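Local coordinates for protein Rho guanine nucleotide exchange factor 11 (Homo sapiens, PDB 5JHH) that probably activates Rho-family GTPases, most likely RhoA, by promoting exchange of bound GDP for GTP through its tandem DH and PH domains, at residues M254-P259 with K355-E360; I21-V26 with K182-G187. All blocks are in the same frame, centred on the assembly; numbering follows the deposited sequence.

Contact 1 of 2, residues M254-P259 with K355-E360; sequences MIHEGP and KNTWME
H256 presents the edge of its imidazole to one face of the W358 indole in a T-shaped (edge-to-face) pair. The planes stand at 80°, and the imidazole centroid lies 4.6 Å from that of the indole's six-membered ring. H256 ND1 stands over the centre of that six-membered ring, 3.5 Å above its plane, and CE1 lies over the neighbouring part of the indole, nearest CE2. The imidazole reaches the helix because CG is anti to the backbone N of H256 (chi1 -165°). T357 CG2 comes obliquely to the imidazole from another direction, 4.0 Å from H256 NE2, which also makes a weak hydrogen bond to a bound glycerol. The benzo edge of W358 abuts the strand backbone, CZ2 lying 3.7 Å from G258 N; the backbone angles of G258 suit glycine. Further out, I255 and H256 both face L276 in a classic beta bulge, while E257, its CB directed away from the helix, hydrogen-bonds Y224 OH through OE1. Segments 254-259 and 355-360 run roughly antiparallel (148°), their axes approaching to 9.9 Å; W358 also touches V274 of strand 269-277 and F331 of strand 330-335, joining helix 352-368 to the PH-domain sheet.

Contact 2 of 2, residues I21-V26 with K182-G187; sequences IDRQEV and KHTEGG
D22 and H183 meet with the aspartate methylene over the imidazole face: CB sits 3.5 Å from the ring centroid and only 14° off its normal, a CH-pi contact. The carboxylate beyond it is turned 75° from the ring plane, and OD2 stays 3.9 Å from H183 NE2. On the opposite face the ring is backed by CG of its own neighbour K182, offset toward the rim, so the imidazole lies between two aliphatic groups. V26 comes to the edge instead, its CG2 4.2 Å from H183 ND1 and close to the ring plane. With CG beside its backbone N and anti to the carbonyl carbon (chi1 -63°), H183 lays the ring against the helix.

R23 runs its aliphatic part past the backbone of the loop, CD coming within 3.5 Å of H183 O. Its chain is extended from CG to NE, which carries the guanidinium past H183 to the level of T184. There a water lies in the guanidinium plane and bridges the two side chains, accepting from R23 NE at 2.6 Å and donating to T184 OG1 at 2.8 Å. The rest of the group is held elsewhere: NH1 donates to K95 O and NH2 to I94 O, which fixes its rotation, while T184 OG1 also bonds to I180 O.

The contact sets the first turns of helix 18-54 against the loop leaving helix 165-182. V26 leans on S179 and I180 of that helix, and T184 packs on E190, H191 and L194 at the start of helix 189-227.

Starting from the N terminus, the chain enters helix 18-54, and contact 2 closes the first large loop when the segment 182-187 returns to it after 155 intervening, mostly helical residues. That closure ties the beginning of the helical DH domain to the loop between helices 165-182 and 189-227. Helix 189-227 then carries the chain to the PH domain, where contact 1 closes a second loop of 95 residues, 42 of them in strands and only 3 helical, by bringing helix 352-368 back to strand 254-263. The two loops follow in series, neither nesting nor crossing. The contacts remain separate, with centres 42 Å apart and nearest atoms about 29 Å apart.

Contact 1 of 2, residues M254-P259 with K355-E360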
loop_
_atom_site.group_PDB
_atom_site.type_symbol
_atom_site.label_atom_id
_atom_site.label_comp_id
_atom_site.label_asym_id
_atom_site.label_seq_id
_atom_site.Cartn_x
_atom_site.Cartn_y
_atom_site.Cartn_z
ATOM N N MET A 254 2.688 2.226 -19.401
ATOM C CA MET A 254 2.422 0.884 -18.968
ATOM C C MET A 254 1.193 0.828 -18.100
ATOM O O MET A 254 1.041 1.615 -17.182
ATOM C CB MET A 254 3.578 0.362 -18.156
ATOM C CG MET A 254 3.372 -1.099 -17.751
ATOM S SD MET A 254 4.951 -1.871 -17.391
ATOM C CE MET A 254 5.537 -0.875 -16.039
ATOM N N ILE A 255 0.352 -0.144 -18.356
ATOM C CA ILE A 255 -0.812 -0.364 -17.555
ATOM C C ILE A 255 -0.566 -1.460 -16.563
ATOM O O ILE A 255 -1.030 -1.398 -15.422
ATOM C CB ILE A 255 -1.990 -0.751 -18.462
ATOM C CG1 ILE A 255 -2.278 0.404 -19.453
ATOM C CG2 ILE A 255 -3.214 -1.153 -17.661
ATOM C CD1 ILE A 255 -3.591 0.320 -20.224
ATOM N N HIS A 256 0.131 -2.495 -17.004
ATOM C CA HIS A 256 0.289 -3.696 -16.196
ATOM C C HIS A 256 1.455 -4.486 -16.737
ATOM O O HIS A 256 1.899 -4.232 -17.835
ATOM C CB HIS A 256 -0.980 -4.532 -16.234
ATOM C CG HIS A 256 -1.038 -5.570 -15.175
ATOM N ND1 HIS A 256 -1.123 -6.916 -15.455
ATOM C CD2 HIS A 256 -1.038 -5.464 -13.829
ATOM C CE1 HIS A 256 -1.168 -7.598 -14.322
ATOM N NE2 HIS A 256 -1.102 -6.738 -13.320
ATOM N N GLU A 257 2.002 -5.377 -15.924
ATOM C CA GLU A 257 3.042 -6.292 -16.365
ATOM C C GLU A 257 3.006 -7.559 -15.508
ATOM O O GLU A 257 2.359 -7.612 -14.468
ATOM C CB GLU A 257 4.409 -5.616 -16.305
ATOM C CG GLU A 257 4.851 -5.298 -14.904
ATOM C CD GLU A 257 6.310 -4.935 -14.790
ATOM O OE1 GLU A 257 7.100 -5.221 -15.719
ATOM O OE2 GLU A 257 6.677 -4.420 -13.714
ATOM N N GLY A 258 3.667 -8.603 -15.958
ATOM C CA GLY A 258 3.531 -9.841 -15.268
ATOM C C GLY A 258 3.983 -11.042 -16.068
ATOM O O GLY A 258 4.073 -11.006 -17.295
ATOM N N PRO A 259 4.290 -12.115 -15.358
ATOM C CA PRO A 259 4.633 -13.351 -15.995
ATOM C C PRO A 259 3.360 -14.068 -16.476
ATOM O O PRO A 259 2.326 -14.002 -15.822
ATOM C CB PRO A 259 5.322 -14.133 -14.865
ATOM C CG PRO A 259 4.641 -13.643 -13.619
ATOM C CD PRO A 259 4.327 -12.198 -13.887
ATOM N N LYS A 355 -5.552 -14.115 -13.324
ATOM C CA LYS A 355 -6.208 -14.185 -14.591
ATOM C C LYS A 355 -7.369 -13.189 -14.621
ATOM O O LYS A 355 -7.502 -12.455 -15.600
ATOM C CB LYS A 355 -6.649 -15.604 -14.876
ATOM C CG LYS A 355 -7.341 -15.792 -16.222
ATOM C CD LYS A 355 -8.819 -15.991 -15.989
ATOM C CE LYS A 355 -9.629 -15.351 -17.091
ATOM N NZ LYS A 355 -11.064 -15.390 -16.688
ATOM N N ASN A 356 -8.175 -13.130 -13.554
ATOM C CA ASN A 356 -9.138 -12.061 -13.443
ATOM C C ASN A 356 -8.511 -10.670 -13.617
ATOM O O ASN A 356 -9.041 -9.846 -14.334
ATOM C CB ASN A 356 -9.900 -12.114 -12.120
ATOM C CG ASN A 356 -10.642 -13.429 -11.912
ATOM O OD1 ASN A 356 -10.985 -13.770 -10.778
ATOM N ND2 ASN A 356 -10.901 -14.166 -12.986
ATOM N N THR A 357 -7.397 -10.408 -12.958
ATOM C CA THR A 357 -6.764 -9.100 -13.078
ATOM C C THR A 357 -6.322 -8.830 -14.501
ATOM O O THR A 357 -6.615 -7.804 -15.069
ATOM C CB THR A 357 -5.526 -9.005 -12.173
ATOM O OG1 THR A 357 -5.967 -9.126 -10.822
ATOM C CG2 THR A 357 -4.821 -7.683 -12.364
ATOM N N TRP A 358 -5.534 -9.734 -15.040
ATOM C CA TRP A 358 -5.086 -9.623 -16.407
ATOM C C TRP A 358 -6.242 -9.389 -17.423
ATOM O O TRP A 358 -6.115 -8.566 -18.337
ATOM C CB TRP A 358 -4.343 -10.882 -16.772
ATOM C CG TRP A 358 -2.895 -10.811 -16.547
ATOM C CD1 TRP A 358 -2.184 -11.460 -15.592
ATOM C CD2 TRP A 358 -1.959 -10.090 -17.331
ATOM N NE1 TRP A 358 -0.840 -11.176 -15.732
ATOM C CE2 TRP A 358 -0.684 -10.314 -16.775
ATOM C CE3 TRP A 358 -2.074 -9.255 -18.443
ATOM C CZ2 TRP A 358 0.454 -9.757 -17.295
ATOM C CZ3 TRP A 358 -0.953 -8.699 -18.956
ATOM C CH2 TRP A 358 0.304 -8.935 -18.381
ATOM N N MET A 359 -7.361 -10.097 -17.254
ATOM C CA MET A 359 -8.489 -9.932 -18.142
ATOM C C MET A 359 -9.206 -8.602 -17.962
ATOM O O MET A 359 -9.573 -7.950 -18.939
ATOM C CB MET A 359 -9.480 -11.057 -17.964
ATOM C CG MET A 359 -9.228 -12.198 -18.931
ATOM S SD MET A 359 -10.699 -12.765 -19.815
ATOM C CE MET A 359 -11.968 -12.698 -18.562
ATOM N N GLU A 360 -9.443 -8.216 -16.718
ATOM C CA GLU A 360 -10.108 -6.965 -16.447
ATOM C C GLU A 360 -9.305 -5.865 -17.131
ATOM O O GLU A 360 -9.858 -5.043 -17.837
ATOM C CB GLU A 360 -10.161 -6.739 -14.951
ATOM C CG GLU A 360 -11.170 -5.720 -14.475
ATOM C CD GLU A 360 -11.239 -5.678 -12.943
ATOM O OE1 GLU A 360 -12.321 -5.980 -12.390
ATOM O OE2 GLU A 360 -10.205 -5.382 -12.282
#

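Contact 2 of 2, residues I21-V26 with K182-G187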
loop_
_atom_site.group_PDB
_atom_site.type_symbol
_atom_site.label_atom_id
_atom_site.label_comp_id
_atom_site.label_asym_id
_atom_site.label_seq_id
_atom_site.Cartn_x
_atom_site.Cartn_y
_atom_site.Cartn_z
ATOM N N ILE A 21 -18.730 13.820 22.849
ATOM C CA ILE A 21 -17.492 13.391 23.460
ATOM C C ILE A 21 -16.634 12.729 22.375
ATOM O O ILE A 21 -15.449 12.989 22.269
ATOM C CB ILE A 21 -17.728 12.341 24.555
ATOM C CG1 ILE A 21 -18.645 12.872 25.669
ATOM C CG2 ILE A 21 -16.388 11.869 25.126
ATOM C CD1 ILE A 21 -17.908 13.402 26.888
ATOM N N ASP A 22 -17.258 11.842 21.599
ATOM C CA ASP A 22 -16.556 11.051 20.609
ATOM C C ASP A 22 -16.016 11.926 19.488
ATOM O O ASP A 22 -14.906 11.710 19.044
ATOM C CB ASP A 22 -17.465 9.965 20.027
ATOM C CG ASP A 22 -17.825 8.897 21.057
ATOM O OD1 ASP A 22 -17.480 9.076 22.243
ATOM O OD2 ASP A 22 -18.492 7.910 20.687
ATOM N N ARG A 23 -16.821 12.896 19.059
ATOM C CA ARG A 23 -16.419 13.924 18.128
ATOM C C ARG A 23 -15.180 14.630 18.620
ATOM O O ARG A 23 -14.208 14.772 17.867
ATOM C CB ARG A 23 -17.560 14.920 17.938
ATOM C CG ARG A 23 -17.376 15.862 16.782
ATOM C CD ARG A 23 -18.458 16.926 16.758
ATOM N NE ARG A 23 -18.050 17.989 15.867
ATOM C CZ ARG A 23 -17.542 19.160 16.251
ATOM N NH1 ARG A 23 -17.166 20.004 15.319
ATOM N NH2 ARG A 23 -17.441 19.509 17.535
ATOM N N GLN A 24 -15.159 15.001 19.897
ATOM C CA GLN A 24 -13.973 15.671 20.465
ATOM C C GLN A 24 -12.738 14.793 20.467
ATOM O O GLN A 24 -11.619 15.279 20.301
ATOM C CB GLN A 24 -14.217 16.137 21.884
ATOM C CG GLN A 24 -15.276 17.202 21.958
ATOM C CD GLN A 24 -14.880 18.430 21.204
ATOM O OE1 GLN A 24 -13.787 18.909 21.366
ATOM N NE2 GLN A 24 -15.775 18.944 20.373
ATOM N N GLU A 25 -12.939 13.512 20.705
ATOM C CA GLU A 25 -11.821 12.603 20.779
ATOM C C GLU A 25 -11.132 12.518 19.433
ATOM O O GLU A 25 -9.910 12.561 19.354
ATOM C CB GLU A 25 -12.280 11.201 21.172
ATOM C CG GLU A 25 -12.557 11.028 22.650
ATOM C CD GLU A 25 -11.309 11.172 23.492
ATOM O OE1 GLU A 25 -10.200 11.105 22.935
ATOM O OE2 GLU A 25 -11.428 11.360 24.715
ATOM N N VAL A 26 -11.923 12.330 18.389
ATOM C CA VAL A 26 -11.376 12.174 17.059
ATOM C C VAL A 26 -10.658 13.454 16.597
ATOM O O VAL A 26 -9.592 13.415 15.962
ATOM C CB VAL A 26 -12.456 11.860 16.033
ATOM C CG1 VAL A 26 -11.790 11.529 14.711
ATOM C CG2 VAL A 26 -13.267 10.677 16.477
ATOM N N LYS A 182 -19.120 11.010 11.030
ATOM C CA LYS A 182 -19.867 10.093 11.858
ATOM C C LYS A 182 -20.348 10.679 13.162
ATOM O O LYS A 182 -21.427 10.327 13.610
ATOM C CB LYS A 182 -18.995 8.871 12.173
ATOM C CG LYS A 182 -19.593 7.895 13.184
ATOM C CD LYS A 182 -18.938 6.515 13.118
ATOM C CE LYS A 182 -19.746 5.461 13.869
ATOM N NZ LYS A 182 -18.861 4.426 14.479
ATOM N N HIS A 183 -19.552 11.504 13.818
ATOM C CA HIS A 183 -20.002 12.075 15.085
ATOM C C HIS A 183 -20.447 13.520 14.968
ATOM O O HIS A 183 -20.494 14.235 15.951
ATOM C CB HIS A 183 -18.949 11.900 16.148
ATOM C CG HIS A 183 -18.667 10.466 16.448
ATOM N ND1 HIS A 183 -17.391 9.951 16.518
ATOM C CD2 HIS A 183 -19.506 9.424 16.653
ATOM C CE1 HIS A 183 -17.454 8.656 16.772
ATOM N NE2 HIS A 183 -18.727 8.311 16.852
ATOM N N THR A 184 -20.822 13.941 13.767
ATOM C CA THR A 184 -21.288 15.307 13.536
ATOM C C THR A 184 -22.794 15.283 13.212
ATOM O O THR A 184 -23.275 14.415 12.456
ATOM C CB THR A 184 -20.493 15.927 12.351
ATOM O OG1 THR A 184 -19.113 15.972 12.687
ATOM C CG2 THR A 184 -20.965 17.347 12.005
ATOM N N GLU A 185 -23.546 16.228 13.766
ATOM C CA GLU A 185 -25.010 16.231 13.575
ATOM C C GLU A 185 -25.227 16.418 12.104
ATOM O O GLU A 185 -24.626 17.312 11.516
ATOM C CB GLU A 185 -25.687 17.382 14.335
ATOM C CG GLU A 185 -25.539 17.331 15.846
ATOM C CD GLU A 185 -26.468 16.323 16.492
ATOM O OE1 GLU A 185 -27.691 16.547 16.384
ATOM O OE2 GLU A 185 -25.983 15.331 17.111
ATOM N N GLY A 186 -26.038 15.567 11.499
ATOM C CA GLY A 186 -26.463 15.732 10.092
ATOM C C GLY A 186 -27.354 16.954 9.843
ATOM O O GLY A 186 -27.762 17.636 10.779
ATOM N N GLY A 187 -27.636 17.240 8.578
ATOM C CA GLY A 187 -28.370 18.449 8.206
ATOM C C GLY A 187 -27.605 19.759 8.357
ATOM O O GLY A 187 -28.093 20.829 7.991
HETATM O O HOH W 1 -17.962 18.488 13.291
#